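Local coordinates for endo-b-1,4-glucanase (Nasutitermes takasagoensis, PDB 1KS8), which probably hydrolyses internal beta-1,4-glucosidic linkages in cellulose and related beta-glucans, as a termite member of glycosyl hydrolase family 9, at residues W127-P130 / E131-T134; A95-W98 / A99-F103; G51-A55 / G56-K60; T303-H306 / A307-A311. All blocks are in the same frame, centred on the assembly; numbering follows the deposited sequence.

Contact 1: W127-P130 / E131-T134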
# COMPACT_ATOMS: atom_id res chain seq x y z
N TRP A 127 18.07 5.00 -14.88
CA TRP A 127 17.23 6.15 -14.56
C TRP A 127 16.68 6.64 -15.89
O TRP A 127 17.43 7.09 -16.76
CB TRP A 127 18.01 7.29 -13.88
CG TRP A 127 17.07 8.36 -13.37
CD1 TRP A 127 16.45 9.33 -14.11
CD2 TRP A 127 16.54 8.47 -12.05
NE1 TRP A 127 15.56 10.03 -13.33
CE2 TRP A 127 15.60 9.52 -12.06
CE3 TRP A 127 16.77 7.78 -10.85
CZ2 TRP A 127 14.88 9.90 -10.92
CZ3 TRP A 127 16.06 8.15 -9.72
CH2 TRP A 127 15.12 9.20 -9.76
N GLY A 128 15.37 6.52 -16.06
CA GLY A 128 14.74 6.94 -17.30
C GLY A 128 13.30 6.50 -17.34
O GLY A 128 12.73 6.13 -16.32
N ARG A 129 12.70 6.53 -18.53
CA ARG A 129 11.30 6.13 -18.69
C ARG A 129 11.20 4.60 -18.67
O ARG A 129 12.05 3.91 -19.22
CB ARG A 129 10.75 6.68 -20.01
CG ARG A 129 10.69 8.20 -20.06
CD ARG A 129 10.27 8.70 -21.44
NE ARG A 129 11.32 8.45 -22.42
CZ ARG A 129 12.12 9.39 -22.92
NH1 ARG A 129 12.01 10.66 -22.55
NH2 ARG A 129 13.07 9.04 -23.77
N PRO A 130 10.14 4.06 -18.05
CA PRO A 130 10.03 2.60 -18.01
C PRO A 130 9.96 1.92 -19.38
O PRO A 130 10.49 0.82 -19.55
CB PRO A 130 8.77 2.37 -17.16
CG PRO A 130 7.95 3.60 -17.39
CD PRO A 130 8.98 4.71 -17.41
N GLU A 131 9.34 2.58 -20.35
CA GLU A 131 9.23 2.02 -21.69
C GLU A 131 10.60 1.95 -22.38
O GLU A 131 10.73 1.30 -23.42
CB GLU A 131 8.27 2.85 -22.56
CG GLU A 131 8.65 4.32 -22.71
CD GLU A 131 7.96 5.22 -21.69
OE1 GLU A 131 7.77 4.80 -20.53
OE2 GLU A 131 7.63 6.37 -22.06
N ASP A 132 11.60 2.60 -21.80
CA ASP A 132 12.95 2.60 -22.37
C ASP A 132 13.88 1.55 -21.76
O ASP A 132 15.04 1.45 -22.15
CB ASP A 132 13.60 3.98 -22.24
CG ASP A 132 12.94 5.03 -23.12
OD1 ASP A 132 12.18 4.67 -24.04
OD2 ASP A 132 13.19 6.23 -22.88
N MET A 133 13.39 0.78 -20.80
CA MET A 133 14.21 -0.25 -20.17
C MET A 133 14.65 -1.30 -21.18
O MET A 133 13.87 -1.70 -22.03
CB MET A 133 13.45 -0.95 -19.04
CG MET A 133 13.15 -0.09 -17.83
SD MET A 133 12.51 -1.06 -16.45
CE MET A 133 10.81 -1.31 -16.96
N THR A 134 15.90 -1.73 -21.08
CA THR A 134 16.43 -2.75 -21.98
C THR A 134 17.13 -3.86 -21.21
O THR A 134 17.59 -4.83 -21.80
CB THR A 134 17.44 -2.15 -22.99
OG1 THR A 134 18.58 -1.66 -22.29
CG2 THR A 134 16.80 -1.02 -23.78
O HOH W 1 14.64 6.82 -20.60
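The guanidinium group of R129 meets the carboxylate of D132 with its NE/NH2 edge, the two planes standing almost perpendicular at 89°. Both nitrogens close on one oxygen: D132 OD2 lies 2.9 Å from R129 NE and 3.0 Å from R129 NH2, and the NH2 bond uses the syn lone pair while NE comes from above the carboxylate plane. Because NE-H and NH2-H converge on one oxygen, neither bond can be straight (N-H...O 132°). The carboxylate of E131 stays beyond salt-bridge range of the same guanidinium, its OE2 4.3 Å from R129 NE; its OE1 lies against CG and CD of the P130 ring. This is a salt-bridged 3-10 turn in the loop between helix 120-124 and strand 139-142, with D132 N donating to R129 O at 2.9 Å and M133 N to P130 O at 3.2 Å. A water adds a second link, accepting from R129 N and donating to D132 OD2. The bend at chi3 of R129 (-69°) swings the guanidinium over to D132, while NH1 reaches the backbone oxygens of P366 and A370. Beside the turn, the methyl CE of M133 folds back to P130 CB at 4.2 Å.

Contact 2: A95-W98 / A99-F103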
# COMPACT_ATOMS: atom_id res chain seq x y z
N ALA A 95 -8.28 0.76 -9.15
CA ALA A 95 -6.97 0.78 -8.49
C ALA A 95 -6.70 -0.55 -7.80
O ALA A 95 -5.58 -1.05 -7.80
CB ALA A 95 -6.91 1.92 -7.48
N VAL A 96 -7.74 -1.13 -7.22
CA VAL A 96 -7.60 -2.42 -6.56
C VAL A 96 -7.43 -3.52 -7.60
O VAL A 96 -6.54 -4.36 -7.50
CB VAL A 96 -8.85 -2.72 -5.69
CG1 VAL A 96 -8.81 -4.17 -5.20
CG2 VAL A 96 -8.90 -1.77 -4.51
N LYS A 97 -8.27 -3.49 -8.63
CA LYS A 97 -8.21 -4.51 -9.67
C LYS A 97 -6.89 -4.52 -10.44
O LYS A 97 -6.45 -5.57 -10.91
CB LYS A 97 -9.39 -4.33 -10.64
CG LYS A 97 -9.56 -5.48 -11.63
CD LYS A 97 -10.91 -5.38 -12.34
CE LYS A 97 -11.18 -6.60 -13.20
NZ LYS A 97 -10.22 -6.74 -14.33
N TRP A 98 -6.25 -3.37 -10.56
CA TRP A 98 -4.98 -3.34 -11.28
C TRP A 98 -3.98 -4.23 -10.56
O TRP A 98 -3.15 -4.89 -11.19
CB TRP A 98 -4.43 -1.91 -11.38
CG TRP A 98 -3.37 -1.79 -12.42
CD1 TRP A 98 -2.03 -2.00 -12.25
CD2 TRP A 98 -3.56 -1.55 -13.81
NE1 TRP A 98 -1.38 -1.91 -13.46
CE2 TRP A 98 -2.30 -1.63 -14.43
CE3 TRP A 98 -4.69 -1.27 -14.60
CZ2 TRP A 98 -2.13 -1.44 -15.81
CZ3 TRP A 98 -4.52 -1.08 -15.97
CH2 TRP A 98 -3.25 -1.17 -16.56
N ALA A 99 -4.07 -4.26 -9.24
CA ALA A 99 -3.18 -5.09 -8.44
C ALA A 99 -3.61 -6.55 -8.44
O ALA A 99 -2.81 -7.44 -8.68
CB ALA A 99 -3.11 -4.56 -7.01
N THR A 100 -4.89 -6.81 -8.19
CA THR A 100 -5.36 -8.19 -8.13
C THR A 100 -5.30 -8.93 -9.47
O THR A 100 -5.10 -10.14 -9.48
CB THR A 100 -6.78 -8.28 -7.51
OG1 THR A 100 -7.70 -7.46 -8.25
CG2 THR A 100 -6.75 -7.81 -6.06
N ASP A 101 -5.47 -8.22 -10.58
CA ASP A 101 -5.36 -8.89 -11.88
C ASP A 101 -3.95 -9.45 -11.99
O ASP A 101 -3.74 -10.54 -12.53
CB ASP A 101 -5.59 -7.91 -13.04
CG ASP A 101 -7.06 -7.66 -13.31
OD1 ASP A 101 -7.91 -8.41 -12.78
OD2 ASP A 101 -7.35 -6.71 -14.07
N TYR A 102 -2.99 -8.70 -11.48
CA TYR A 102 -1.59 -9.12 -11.51
C TYR A 102 -1.35 -10.28 -10.55
O TYR A 102 -0.67 -11.24 -10.91
CB TYR A 102 -0.68 -7.94 -11.15
CG TYR A 102 0.77 -8.33 -10.97
CD1 TYR A 102 1.56 -8.69 -12.06
CD2 TYR A 102 1.34 -8.35 -9.70
CE1 TYR A 102 2.89 -9.07 -11.89
CE2 TYR A 102 2.67 -8.72 -9.52
CZ TYR A 102 3.44 -9.08 -10.61
OH TYR A 102 4.75 -9.45 -10.43
N PHE A 103 -1.91 -10.22 -9.35
CA PHE A 103 -1.72 -11.31 -8.40
C PHE A 103 -2.24 -12.62 -8.97
O PHE A 103 -1.66 -13.68 -8.72
CB PHE A 103 -2.43 -11.02 -7.07
CG PHE A 103 -1.99 -9.75 -6.40
CD1 PHE A 103 -0.68 -9.29 -6.54
CD2 PHE A 103 -2.87 -9.04 -5.61
CE1 PHE A 103 -0.27 -8.13 -5.90
CE2 PHE A 103 -2.47 -7.87 -4.96
CZ PHE A 103 -1.17 -7.42 -5.11
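K97 and D101, four residues apart on helix 89-106, form a salt bridge in which K97 NZ lies 2.9 Å from D101 OD2 on its syn lone pair. A second, weak bond runs from K97 NZ to D101 OD1 at 3.2 Å. The lysine chain is extended as far as CE and bends at chi4 (-65°), which turns the ammonium back to the carboxylate; D101 OD1 also has a weak bond to the hydroxyl of Y173, whose ring makes a cation-pi contact with K97. A methionine here, carrying no charge, would probably leave the D101 carboxylate without its cationic mate and the Y173 ring without its cation-pi partner.

Among the backbone bonds, T100 N donates to V96 O at 3.0 Å in the carbonyl plane, and D101 N to K97 O at 2.8 Å. The hydroxyl T100 OG1 packs against K97 CA at 3.3 Å and is hydrogen-bonded to Y173 OH.

Apolar contact is slight: V96 CG1 and T100 CG2 approach to 4.3 Å, both side chains also resting on A162 of helix 149-165. The ring of F103 lies with one face over A99 O. An i/i+4 salt bridge on an alpha-helix of the (alpha/alpha)6 barrel is the motif seen here.

Contact 3: G51-A55 / G56-K60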
# COMPACT_ATOMS: atom_id res chain seq x y z
N GLY A 51 0.25 -4.92 -12.93
CA GLY A 51 0.66 -4.65 -11.56
C GLY A 51 1.22 -3.24 -11.41
O GLY A 51 1.19 -2.45 -12.35
N TYR A 52 1.73 -2.95 -10.22
CA TYR A 52 2.29 -1.63 -9.93
C TYR A 52 3.80 -1.63 -9.73
O TYR A 52 4.36 -2.54 -9.13
CB TYR A 52 1.69 -1.07 -8.64
CG TYR A 52 0.24 -0.67 -8.70
CD1 TYR A 52 -0.16 0.45 -9.43
CD2 TYR A 52 -0.72 -1.39 -8.00
CE1 TYR A 52 -1.49 0.85 -9.45
CE2 TYR A 52 -2.06 -1.00 -8.02
CZ TYR A 52 -2.43 0.12 -8.75
OH TYR A 52 -3.74 0.53 -8.77
N PHE A 53 4.44 -0.59 -10.24
CA PHE A 53 5.86 -0.40 -10.02
C PHE A 53 5.85 0.00 -8.54
O PHE A 53 4.94 0.71 -8.10
CB PHE A 53 6.41 0.73 -10.88
CG PHE A 53 6.50 0.38 -12.34
CD1 PHE A 53 7.17 -0.77 -12.75
CD2 PHE A 53 5.97 1.22 -13.31
CE1 PHE A 53 7.31 -1.08 -14.10
CE2 PHE A 53 6.10 0.93 -14.67
CZ PHE A 53 6.78 -0.22 -15.06
N ASP A 54 6.84 -0.44 -7.78
CA ASP A 54 6.84 -0.16 -6.35
C ASP A 54 6.93 1.28 -5.88
O ASP A 54 6.08 1.74 -5.11
CB ASP A 54 7.96 -0.95 -5.67
CG ASP A 54 7.95 -0.78 -4.17
OD1 ASP A 54 6.96 -1.21 -3.53
OD2 ASP A 54 8.92 -0.21 -3.62
N ALA A 55 7.95 1.99 -6.34
CA ALA A 55 8.16 3.35 -5.89
C ALA A 55 8.64 4.24 -7.03
O ALA A 55 7.92 4.45 -7.99
CB ALA A 55 9.18 3.33 -4.76
N GLY A 56 9.85 4.78 -6.89
CA GLY A 56 10.39 5.63 -7.95
C GLY A 56 11.16 4.78 -8.95
O GLY A 56 11.71 5.30 -9.93
N ASP A 57 11.17 3.47 -8.70
CA ASP A 57 11.84 2.48 -9.53
C ASP A 57 10.83 1.69 -10.35
O ASP A 57 9.65 2.04 -10.39
CB ASP A 57 12.64 1.52 -8.63
CG ASP A 57 11.77 0.82 -7.59
OD1 ASP A 57 10.61 1.23 -7.39
OD2 ASP A 57 12.26 -0.15 -6.96
N PHE A 58 11.27 0.62 -11.00
CA PHE A 58 10.37 -0.17 -11.83
C PHE A 58 10.31 -1.64 -11.46
O PHE A 58 9.88 -2.48 -12.24
CB PHE A 58 10.73 0.03 -13.31
CG PHE A 58 10.66 1.46 -13.75
CD1 PHE A 58 11.77 2.09 -14.31
CD2 PHE A 58 9.49 2.20 -13.55
CE1 PHE A 58 11.72 3.45 -14.66
CE2 PHE A 58 9.43 3.55 -13.89
CZ PHE A 58 10.55 4.18 -14.45
N VAL A 59 10.73 -1.94 -10.23
CA VAL A 59 10.66 -3.31 -9.75
C VAL A 59 9.24 -3.52 -9.24
O VAL A 59 8.61 -2.60 -8.71
CB VAL A 59 11.61 -3.57 -8.56
CG1 VAL A 59 11.43 -4.99 -8.05
CG2 VAL A 59 13.05 -3.35 -8.98
N LYS A 60 8.72 -4.72 -9.43
CA LYS A 60 7.40 -5.07 -8.93
C LYS A 60 7.67 -5.95 -7.70
O LYS A 60 7.97 -7.14 -7.81
CB LYS A 60 6.60 -5.79 -10.02
CG LYS A 60 6.05 -4.80 -11.05
CD LYS A 60 5.99 -5.33 -12.48
CE LYS A 60 5.03 -6.48 -12.64
NZ LYS A 60 4.75 -6.72 -14.10
O HOH W 2 11.52 0.08 -4.37
O HOH W 3 7.70 3.99 -10.70
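F53 and F58 meet edge to face: CD2 of F58 stands 3.5 Å above the plane of the F53 ring, over its centre, with the ring centroids 4.8 Å apart and the planes at 68°. F53 is the residue with most of its surface covered across the turn. Its CB rests on D57 O, and its CD1 comes to 3.2 Å from F58 O, a carbonyl that also accepts from R137. A serine in its place would probably leave the F58 edge without the ring face it meets and open a gap beside S21 and S36, which the F53 ring also touches.

A55 lies at the bend, with its N donating to D57 OD1 at 3.0 Å, nearly along the C-O axis. The first torsion of D57 (chi1 58°) sets its carboxylate between the backbone N and carbonyl carbon, which lets OD1 turn back to that amide while OD2 bonds to H124. One water lies between D54 OD2, itself bonded to Y206, and D57 OD2, within hydrogen-bonding distance of both; another ties A55 O to D57 O. D54-D57 is the Asp-Ala-Gly-Asp segment of this family 9 enzyme, and the A55 side chain, about 3 Å from that of predicted active-site E412, is consistent with a place in the active site.

K60 lays its CG against Y52 O at 3.4 Å, and D54 N donates to V59 O at 2.9 Å, clasping the two arms. The ammonium of K60 bridges to D40. This loop follows helix 5-18 and leads into strand 60-61, with Y52 on helix 89-106, V59 on helix 120-124 and D54 on helix 62-78.

Contact 4: T303-H306 / A307-A311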
# COMPACT_ATOMS: atom_id res chain seq x y z
N THR A 303 8.16 8.75 6.94
CA THR A 303 7.58 9.40 8.11
C THR A 303 6.10 9.74 7.96
O THR A 303 5.30 9.41 8.83
CB THR A 303 8.38 10.67 8.46
OG1 THR A 303 9.76 10.31 8.64
CG2 THR A 303 7.86 11.30 9.73
N LEU A 304 5.73 10.41 6.88
CA LEU A 304 4.32 10.76 6.70
C LEU A 304 3.46 9.51 6.53
O LEU A 304 2.33 9.47 7.01
CB LEU A 304 4.16 11.71 5.50
CG LEU A 304 4.74 13.11 5.76
CD1 LEU A 304 4.82 13.88 4.47
CD2 LEU A 304 3.87 13.84 6.78
N ARG A 305 4.00 8.50 5.86
CA ARG A 305 3.30 7.24 5.66
C ARG A 305 2.94 6.63 7.02
O ARG A 305 1.85 6.11 7.21
CB ARG A 305 4.18 6.28 4.85
CG ARG A 305 3.81 4.79 4.92
CD ARG A 305 4.41 4.12 6.15
NE ARG A 305 5.87 4.26 6.24
CZ ARG A 305 6.74 3.50 5.58
NH1 ARG A 305 6.33 2.53 4.77
NH2 ARG A 305 8.05 3.71 5.74
N HIS A 306 3.87 6.69 7.97
CA HIS A 306 3.60 6.14 9.29
C HIS A 306 2.49 6.92 9.99
O HIS A 306 1.63 6.33 10.64
CB HIS A 306 4.86 6.13 10.16
CG HIS A 306 5.84 5.07 9.79
ND1 HIS A 306 5.53 3.72 9.81
CD2 HIS A 306 7.14 5.14 9.40
CE1 HIS A 306 6.59 3.02 9.45
NE2 HIS A 306 7.58 3.86 9.19
N ALA A 307 2.51 8.25 9.86
CA ALA A 307 1.49 9.08 10.50
C ALA A 307 0.12 8.85 9.85
O ALA A 307 -0.90 8.79 10.54
CB ALA A 307 1.87 10.55 10.40
N ALA A 308 0.10 8.70 8.53
CA ALA A 308 -1.16 8.46 7.83
C ALA A 308 -1.69 7.05 8.14
O ALA A 308 -2.89 6.85 8.24
CB ALA A 308 -0.98 8.65 6.33
N ASN A 309 -0.79 6.08 8.28
CA ASN A 309 -1.22 4.72 8.60
C ASN A 309 -1.85 4.72 9.99
O ASN A 309 -2.86 4.06 10.22
CB ASN A 309 -0.03 3.75 8.60
CG ASN A 309 0.43 3.40 7.20
OD1 ASN A 309 -0.10 3.91 6.21
ND2 ASN A 309 1.43 2.52 7.10
N ALA A 310 -1.24 5.45 10.91
CA ALA A 310 -1.76 5.55 12.27
C ALA A 310 -3.13 6.22 12.21
O ALA A 310 -4.06 5.81 12.90
CB ALA A 310 -0.81 6.35 13.15
N ALA A 311 -3.25 7.25 11.37
CA ALA A 311 -4.51 7.96 11.23
C ALA A 311 -5.60 7.00 10.77
O ALA A 311 -6.74 7.06 11.26
CB ALA A 311 -4.37 9.11 10.23
O HOH W 4 3.37 1.05 4.79
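R305 and N309 slant across one another on helix 303-319, the guanidinium and amide planes 63° apart. Their closest side-chain approach is not between the polar ends: CD of R305 lies 3.5 Å from ND2 of N309. The bends at chi2 (-84°) and chi3 of R305 fold the chain so that NE sits 3.3 Å above the H306 ring plane, over its centre. NE and NH2 are meanwhile held by the backbone oxygens of G302 and W301, just before the helix, which fixes the guanidinium from that side. The amide of N309 turns its ND2 to L251 O, while N309 OD1 comes to 3.1 Å from R305 O, a pair of acceptors. One water links R305 NH1 and N309 ND2 through two weak bonds. Behind these groups the helix runs regularly: A308 N donates to L304 O at 2.8 Å, N309 N to R305 O at 2.8 Å and A310 N to H306 O at 3.0 Å. A307 and A308 face other helices, A308 against I335 and F421, A307 against Q334. H306 lies about 6 Å, side chain to side chain, from D254, a calcium ligand in another structure of this enzyme. The arginine charge over the imidazole would be expected to oppose protonation of H306, partly offset by nearby D254.

From the N terminus the contacts come in series, none enclosing or crossing another, and each closes a short local turn. Contact 3 bends the loop that leads from helix 5-18 to strand 60-61. Contact 2 is a turn of helix 89-106, joined to contact 3 by A95 O with Y52 OH and W98 NE1 with G51 O, and by Y102 packing on K60. Contact 1 follows in the loop before strand 139-142; there P130 and M133 pack on F58, and P130 reaches F53. Contact 3 thus lies between the barrel helix and the outer loop. Contact 4, on helix 303-319, touches none of them, its nearest atoms about 9 Å from contact 3, and lies across the chain's centre from contact 2.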